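PDB 5BUM: chitinase A from Equisetum arvense, which probably hydrolyses glycosidic bonds of chitin through a glycoside hydrolase family 18 domain, the chain here being its LysM domain, a carbohydrate-binding module. Local coordinates for residues A[21-25]-A[26-30]; A[33-37]-A[38-42]. All coordinates share one frame; numbering follows the deposited sequence.

Strand 5-7 is the first strand of the chain, and helix 14-21 follows. Contact 1 (21-25 with 26-30) closes the short turn out of that helix and starts helix 25-30. Contact 2 (33-37 with 38-42) comes later, in the loop that leads towards strand 45-47. The two contacts lie in series, neither nesting nor crossing, with centres about 13 Å apart. They still touch: L28 and Q29 pack on L35, and V25 packs on C37. C14 of helix 14-21 pairs with C37 in a disulfide and is touched by L28, L35 and L40. The two helices and the following loop thus meet round one cystine.

Contact 1 of 2, residues A[21-25]-A[26-30]; sequences YGIDV and ATLQS
D24 and L28 are joined by a nearly straight backbone bond, from L28 N to D24 O at 3.0 Å, and the next residue repeats it, with Q29 N to V25 O at 2.8 Å. These are the first i to i+4 bonds of helix 25-30. Just before it, G22 ends helix 14-21 in a Schellman motif with positive phi, and the chain reaches the N-cap of the next helix two residues later.

D24 is the N-cap. Its chi1 of 59° sets CG between the backbone N and the carbonyl carbon, which swings OD1 over the helix start. OD1 accepts from T27 N at 3.0 Å on its anti side and from T27 OG1 at 2.6 Å on its syn side. The two donors come from opposite faces of the carboxylate plane. A water takes the N-H of D24 and donates to T27 OG1.

Beside the capping bonds, I23 CB lies 4.0 Å from T27 CB, and I23 CD1 meets L28 CD1 at 4.2 Å. Both I23 and L28 also reach helix 14-21, I23 at A18 and L28 at C14 and I17. A valine in place of T27 would probably leave D24 OD1 with the backbone N-H alone and the water without its acceptor. The carboxylate at the N-terminal end of helix 25-30 is likely to be stabilised in its charged form by the helix dipole.

Contact 2 of 2, residues A[33-37]-A[38-42]; sequences PGLQC and DNLQI
Q36 and N39 share the backbone hydrogen bond of this contact. N39 N donates to Q36 O at 2.9 Å, and the N-H...O angle of 133° shows that the bond is bent. It closes a type I beta turn, Q36 to N39, with C37 and D38 at its two central positions. A water spans the next step, donating to C37 O at 2.8 Å and accepting from L40 N at 3.1 Å.

Among the polar side chains, those of Q36 and N39 lie side by side and point the same way, their amide planes 28° apart. Q36 NE2 comes within 3.2 Å of N39 OD1, but the angle is too poor for a hydrogen bond. Their amides face the second subunit, where Q36 OE1 accepts a weak hydrogen bond from N39 ND2 of that chain. The side chain of D38 folds back along the turn, with chi1 at 50°, and its OD1 lies 3.6 Å from Q36 CB.

The apolar contact joins the residues just before and just after the turn. L35 CD1 meets L40 CD2 at 3.7 Å, the two side chains crossing at a slant. L40 CG also approaches C37 O at 3.9 Å. Both leucines touch C14, and L35 also packs on L28 of helix 25-30.

The covalent tie is the disulfide from C37 to C14, which fixes the turn to helix 14-21. The type I beta turn thus sits in the loop between the second helix and the second strand of the beta-alpha-alpha-beta LysM fold.

Contact 1 of 2, residues A[21-25]-A[26-30]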
ATOM      1  N   TYR A  21      14.813 -10.659  -3.195  1.00 26.08           N
ATOM      2  CA  TYR A  21      14.337 -11.692  -2.278  1.00 27.32           C
ATOM      3  C   TYR A  21      14.409 -13.139  -2.839  1.00 29.29           C
ATOM      4  O   TYR A  21      14.001 -14.085  -2.162  1.00 27.63           O
ATOM      5  CB  TYR A  21      12.941 -11.315  -1.758  1.00 26.45           C
ATOM      6  CG  TYR A  21      13.031 -10.191  -0.775  1.00 25.65           C
ATOM      7  CD1 TYR A  21      13.153  -8.851  -1.202  1.00 24.65           C
ATOM      8  CD2 TYR A  21      13.099 -10.458   0.579  1.00 24.90           C
ATOM      9  CE1 TYR A  21      13.313  -7.811  -0.286  1.00 25.44           C
ATOM     10  CE2 TYR A  21      13.250  -9.430   1.496  1.00 26.73           C
ATOM     11  CZ  TYR A  21      13.329  -8.110   1.077  1.00 26.84           C
ATOM     12  OH  TYR A  21      13.441  -7.130   2.051  1.00 27.11           O
ATOM     13  N   GLY A  22      15.005 -13.305  -4.020  1.00 30.62           N
ATOM     14  CA  GLY A  22      15.159 -14.621  -4.648  1.00 33.63           C
ATOM     15  C   GLY A  22      13.898 -15.182  -5.317  1.00 35.37           C
ATOM     16  O   GLY A  22      13.823 -16.394  -5.637  1.00 41.45           O
ATOM     17  N   ILE A  23      12.909 -14.313  -5.513  1.00 32.26           N
ATOM     18  CA  ILE A  23      11.622 -14.660  -6.144  1.00 28.55           C
ATOM     19  C   ILE A  23      11.451 -13.940  -7.480  1.00 29.05           C
ATOM     20  O   ILE A  23      12.242 -13.067  -7.847  1.00 27.87           O
ATOM     21  CB  ILE A  23      10.411 -14.304  -5.265  1.00 27.11           C
ATOM     22  CG1 ILE A  23      10.341 -12.806  -4.961  1.00 25.07           C
ATOM     23  CG2 ILE A  23      10.466 -15.058  -3.942  1.00 29.16           C
ATOM     24  CD1 ILE A  23       9.189 -12.495  -4.017  1.00 24.32           C
ATOM     25  N   ASP A  24      10.404 -14.314  -8.204  1.00 27.49           N
ATOM     26  CA  ASP A  24      10.079 -13.635  -9.431  1.00 28.82           C
ATOM     27  C   ASP A  24       8.863 -12.730  -9.198  1.00 29.43           C
ATOM     28  O   ASP A  24       8.196 -12.774  -8.144  1.00 28.18           O
ATOM     29  CB  ASP A  24       9.860 -14.632 -10.582  1.00 28.48           C
ATOM     30  CG  ASP A  24       8.720 -15.640 -10.310  1.00 31.88           C
ATOM     31  OD1 ASP A  24       7.952 -15.519  -9.316  1.00 32.34           O
ATOM     32  OD2 ASP A  24       8.616 -16.593 -11.107  1.00 32.57           O
ATOM     33  N   VAL A  25       8.572 -11.917 -10.203  1.00 28.30           N
ATOM     34  CA  VAL A  25       7.522 -10.936 -10.054  1.00 27.25           C
ATOM     35  C   VAL A  25       6.191 -11.580  -9.813  1.00 27.24           C
ATOM     36  O   VAL A  25       5.437 -11.083  -8.985  1.00 29.51           O
ATOM     37  CB  VAL A  25       7.457  -9.970 -11.223  1.00 25.32           C
ATOM     38  CG1 VAL A  25       6.202  -9.128 -11.064  1.00 26.21           C
ATOM     39  CG2 VAL A  25       8.731  -9.092 -11.229  1.00 24.25           C
ATOM     40  N   ALA A  26       5.890 -12.678 -10.498  1.00 27.05           N
ATOM     41  CA  ALA A  26       4.575 -13.357 -10.252  1.00 28.11           C
ATOM     42  C   ALA A  26       4.424 -13.771  -8.819  1.00 26.96           C
ATOM     43  O   ALA A  26       3.357 -13.645  -8.264  1.00 28.75           O
ATOM     44  CB  ALA A  26       4.399 -14.596 -11.132  1.00 29.39           C
ATOM     45  N   THR A  27       5.493 -14.291  -8.218  1.00 28.85           N
ATOM     46  CA  THR A  27       5.434 -14.666  -6.809  1.00 28.38           C
ATOM     47  C   THR A  27       5.202 -13.436  -5.960  1.00 29.16           C
ATOM     48  O   THR A  27       4.324 -13.427  -5.118  1.00 30.76           O
ATOM     49  CB  THR A  27       6.695 -15.390  -6.319  1.00 27.95           C
ATOM     50  OG1 THR A  27       6.945 -16.541  -7.139  1.00 26.29           O
ATOM     51  CG2 THR A  27       6.511 -15.857  -4.880  1.00 28.68           C
ATOM     52  N   LEU A  28       5.982 -12.390  -6.186  1.00 29.93           N
ATOM     53  CA  LEU A  28       5.736 -11.128  -5.497  1.00 28.35           C
ATOM     54  C   LEU A  28       4.258 -10.760  -5.632  1.00 32.60           C
ATOM     55  O   LEU A  28       3.663 -10.256  -4.665  1.00 36.39           O
ATOM     56  CB  LEU A  28       6.567  -9.986  -6.125  1.00 25.87           C
ATOM     57  CG  LEU A  28       6.577  -8.656  -5.377  1.00 23.95           C
ATOM     58  CD1 LEU A  28       7.066  -8.895  -3.947  1.00 24.14           C
ATOM     59  CD2 LEU A  28       7.431  -7.588  -6.062  1.00 23.42           C
ATOM     60  N   GLN A  29       3.684 -10.941  -6.833  1.00 29.90           N
ATOM     61  CA  GLN A  29       2.276 -10.585  -7.058  1.00 32.76           C
ATOM     62  C   GLN A  29       1.382 -11.486  -6.259  1.00 32.82           C
ATOM     63  O   GLN A  29       0.481 -11.010  -5.593  1.00 33.19           O
ATOM     64  CB  GLN A  29       1.872 -10.642  -8.523  1.00 34.88           C
ATOM     65  CG  GLN A  29       2.235  -9.361  -9.273  1.00 40.04           C
ATOM     66  CD  GLN A  29       2.251  -9.522 -10.800  1.00 42.63           C
ATOM     67  OE1 GLN A  29       2.109  -8.548 -11.533  1.00 39.67           O
ATOM     68  NE2 GLN A  29       2.443 -10.754 -11.278  1.00 45.27           N
ATOM     69  N   SER A  30       1.651 -12.784  -6.289  1.00 34.65           N
ATOM     70  CA  SER A  30       0.865 -13.723  -5.517  1.00 35.10           C
ATOM     71  C   SER A  30       0.891 -13.355  -4.008  1.00 37.15           C
ATOM     72  O   SER A  30      -0.049 -13.608  -3.260  1.00 40.58           O
ATOM     73  CB  SER A  30       1.441 -15.093  -5.671  1.00 34.87           C
ATOM     74  OG  SER A  30       2.336 -15.262  -4.581  1.00 40.79           O
TER
HETATM   75  O   HOH W   1       9.737 -17.113  -7.284  1.00 34.57           O

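Contact 2 of 2, residues A[33-37]-A[38-42]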
ATOM      1  N   PRO A  33      -1.988  -9.419  -3.127  1.00 48.01           N
ATOM      2  CA  PRO A  33      -3.231  -9.360  -3.920  1.00 46.14           C
ATOM      3  C   PRO A  33      -3.521  -7.968  -4.526  1.00 41.97           C
ATOM      4  O   PRO A  33      -3.687  -6.978  -3.804  1.00 42.89           O
ATOM      5  CB  PRO A  33      -4.305  -9.751  -2.885  1.00 47.90           C
ATOM      6  CG  PRO A  33      -3.597 -10.701  -1.960  1.00 49.00           C
ATOM      7  CD  PRO A  33      -2.203 -10.106  -1.826  1.00 49.20           C
ATOM      8  N   GLY A  34      -3.538  -7.890  -5.847  1.00 35.74           N
ATOM      9  CA  GLY A  34      -3.846  -6.646  -6.537  1.00 35.82           C
ATOM     10  C   GLY A  34      -2.674  -5.703  -6.736  1.00 35.91           C
ATOM     11  O   GLY A  34      -2.882  -4.566  -7.174  1.00 36.17           O
ATOM     12  N   LEU A  35      -1.445  -6.142  -6.428  1.00 35.53           N
ATOM     13  CA  LEU A  35      -0.226  -5.325  -6.711  1.00 32.89           C
ATOM     14  C   LEU A  35      -0.269  -4.735  -8.103  1.00 31.88           C
ATOM     15  O   LEU A  35      -0.741  -5.391  -9.021  1.00 38.54           O
ATOM     16  CB  LEU A  35       1.039  -6.172  -6.549  1.00 31.18           C
ATOM     17  CG  LEU A  35       2.378  -5.498  -6.820  1.00 28.79           C
ATOM     18  CD1 LEU A  35       2.519  -4.236  -5.989  1.00 29.23           C
ATOM     19  CD2 LEU A  35       3.543  -6.433  -6.542  1.00 26.98           C
ATOM     20  N   GLN A  36       0.168  -3.487  -8.254  1.00 33.21           N
ATOM     21  CA  GLN A  36       0.270  -2.851  -9.561  1.00 32.58           C
ATOM     22  C   GLN A  36       1.672  -2.335  -9.757  1.00 32.73           C
ATOM     23  O   GLN A  36       2.039  -1.193  -9.300  1.00 27.28           O
ATOM     24  CB  GLN A  36      -0.688  -1.673  -9.701  1.00 36.10           C
ATOM     25  CG  GLN A  36      -2.178  -2.043  -9.717  1.00 38.71           C
ATOM     26  CD  GLN A  36      -3.094  -0.801  -9.621  1.00 40.56           C
ATOM     27  OE1 GLN A  36      -4.211  -0.901  -9.131  1.00 46.08           O
ATOM     28  NE2 GLN A  36      -2.613   0.361 -10.063  1.00 38.17           N
ATOM     29  N   CYS A  37       2.451  -3.155 -10.460  1.00 28.45           N
ATOM     30  CA  CYS A  37       3.885  -2.861 -10.604  1.00 30.00           C
ATOM     31  C   CYS A  37       4.127  -1.578 -11.393  1.00 30.84           C
ATOM     32  O   CYS A  37       5.165  -0.939 -11.218  1.00 31.54           O
ATOM     33  CB  CYS A  37       4.613  -4.080 -11.201  1.00 30.15           C
ATOM     34  SG  CYS A  37       4.719  -5.482 -10.026  1.00 32.79           S
ATOM     35  N   ASP A  38       3.157  -1.160 -12.219  1.00 35.41           N
ATOM     36  CA  ASP A  38       3.298   0.115 -12.974  1.00 39.34           C
ATOM     37  C   ASP A  38       3.079   1.338 -12.136  1.00 40.31           C
ATOM     38  O   ASP A  38       3.190   2.427 -12.645  1.00 46.75           O
ATOM     39  CB  ASP A  38       2.394   0.200 -14.211  1.00 40.71           C
ATOM     40  CG  ASP A  38       0.918  -0.134 -13.946  1.00 43.07           C
ATOM     41  OD1 ASP A  38       0.450  -0.300 -12.803  1.00 45.63           O
ATOM     42  OD2 ASP A  38       0.189  -0.237 -14.956  1.00 49.03           O
ATOM     43  N   ASN A  39       2.852   1.151 -10.841  1.00 41.73           N
ATOM     44  CA  ASN A  39       2.231   2.160 -10.013  1.00 43.32           C
ATOM     45  C   ASN A  39       2.538   1.957  -8.534  1.00 41.32           C
ATOM     46  O   ASN A  39       1.642   1.966  -7.681  1.00 37.58           O
ATOM     47  CB  ASN A  39       0.718   2.083 -10.230  1.00 44.10           C
ATOM     48  CG  ASN A  39      -0.032   3.220  -9.555  1.00 43.52           C
ATOM     49  OD1 ASN A  39      -1.176   3.029  -9.132  1.00 46.38           O
ATOM     50  ND2 ASN A  39       0.598   4.402  -9.452  1.00 38.10           N
ATOM     51  N   LEU A  40       3.811   1.740  -8.248  1.00 36.50           N
ATOM     52  CA  LEU A  40       4.238   1.552  -6.895  1.00 34.42           C
ATOM     53  C   LEU A  40       4.349   2.918  -6.260  1.00 36.74           C
ATOM     54  O   LEU A  40       4.773   3.884  -6.909  1.00 35.45           O
ATOM     55  CB  LEU A  40       5.604   0.908  -6.877  1.00 32.97           C
ATOM     56  CG  LEU A  40       5.707  -0.490  -7.422  1.00 29.97           C
ATOM     57  CD1 LEU A  40       7.155  -0.928  -7.461  1.00 31.05           C
ATOM     58  CD2 LEU A  40       4.896  -1.406  -6.546  1.00 30.75           C
ATOM     59  N   GLN A  41       4.005   2.979  -4.980  1.00 38.66           N
ATOM     60  CA  GLN A  41       4.069   4.220  -4.178  1.00 40.31           C
ATOM     61  C   GLN A  41       5.255   4.187  -3.196  1.00 38.48           C
ATOM     62  O   GLN A  41       5.560   3.136  -2.586  1.00 35.83           O
ATOM     63  CB  GLN A  41       2.785   4.325  -3.339  1.00 43.19           C
ATOM     64  CG  GLN A  41       1.488   3.949  -4.059  1.00 42.92           C
ATOM     65  CD  GLN A  41       1.204   4.889  -5.194  1.00 47.55           C
ATOM     66  OE1 GLN A  41       0.867   4.472  -6.293  1.00 55.72           O
ATOM     67  NE2 GLN A  41       1.384   6.166  -4.947  1.00 45.37           N
ATOM     68  N   ILE A  42       5.893   5.324  -2.995  1.00 36.35           N
ATOM     69  CA  ILE A  42       6.934   5.417  -1.984  1.00 39.15           C
ATOM     70  C   ILE A  42       6.394   4.988  -0.611  1.00 40.33           C
ATOM     71  O   ILE A  42       5.289   5.360  -0.231  1.00 45.75           O
ATOM     72  CB  ILE A  42       7.530   6.836  -1.960  1.00 45.56           C
ATOM     73  CG1 ILE A  42       8.555   6.984  -3.098  1.00 49.69           C
ATOM     74  CG2 ILE A  42       8.239   7.111  -0.656  1.00 48.97           C
ATOM     75  CD1 ILE A  42       8.538   8.347  -3.742  1.00 53.45           C
TER
HETATM   76  O   HOH W   2       6.122   1.572 -10.330  1.00 27.58           O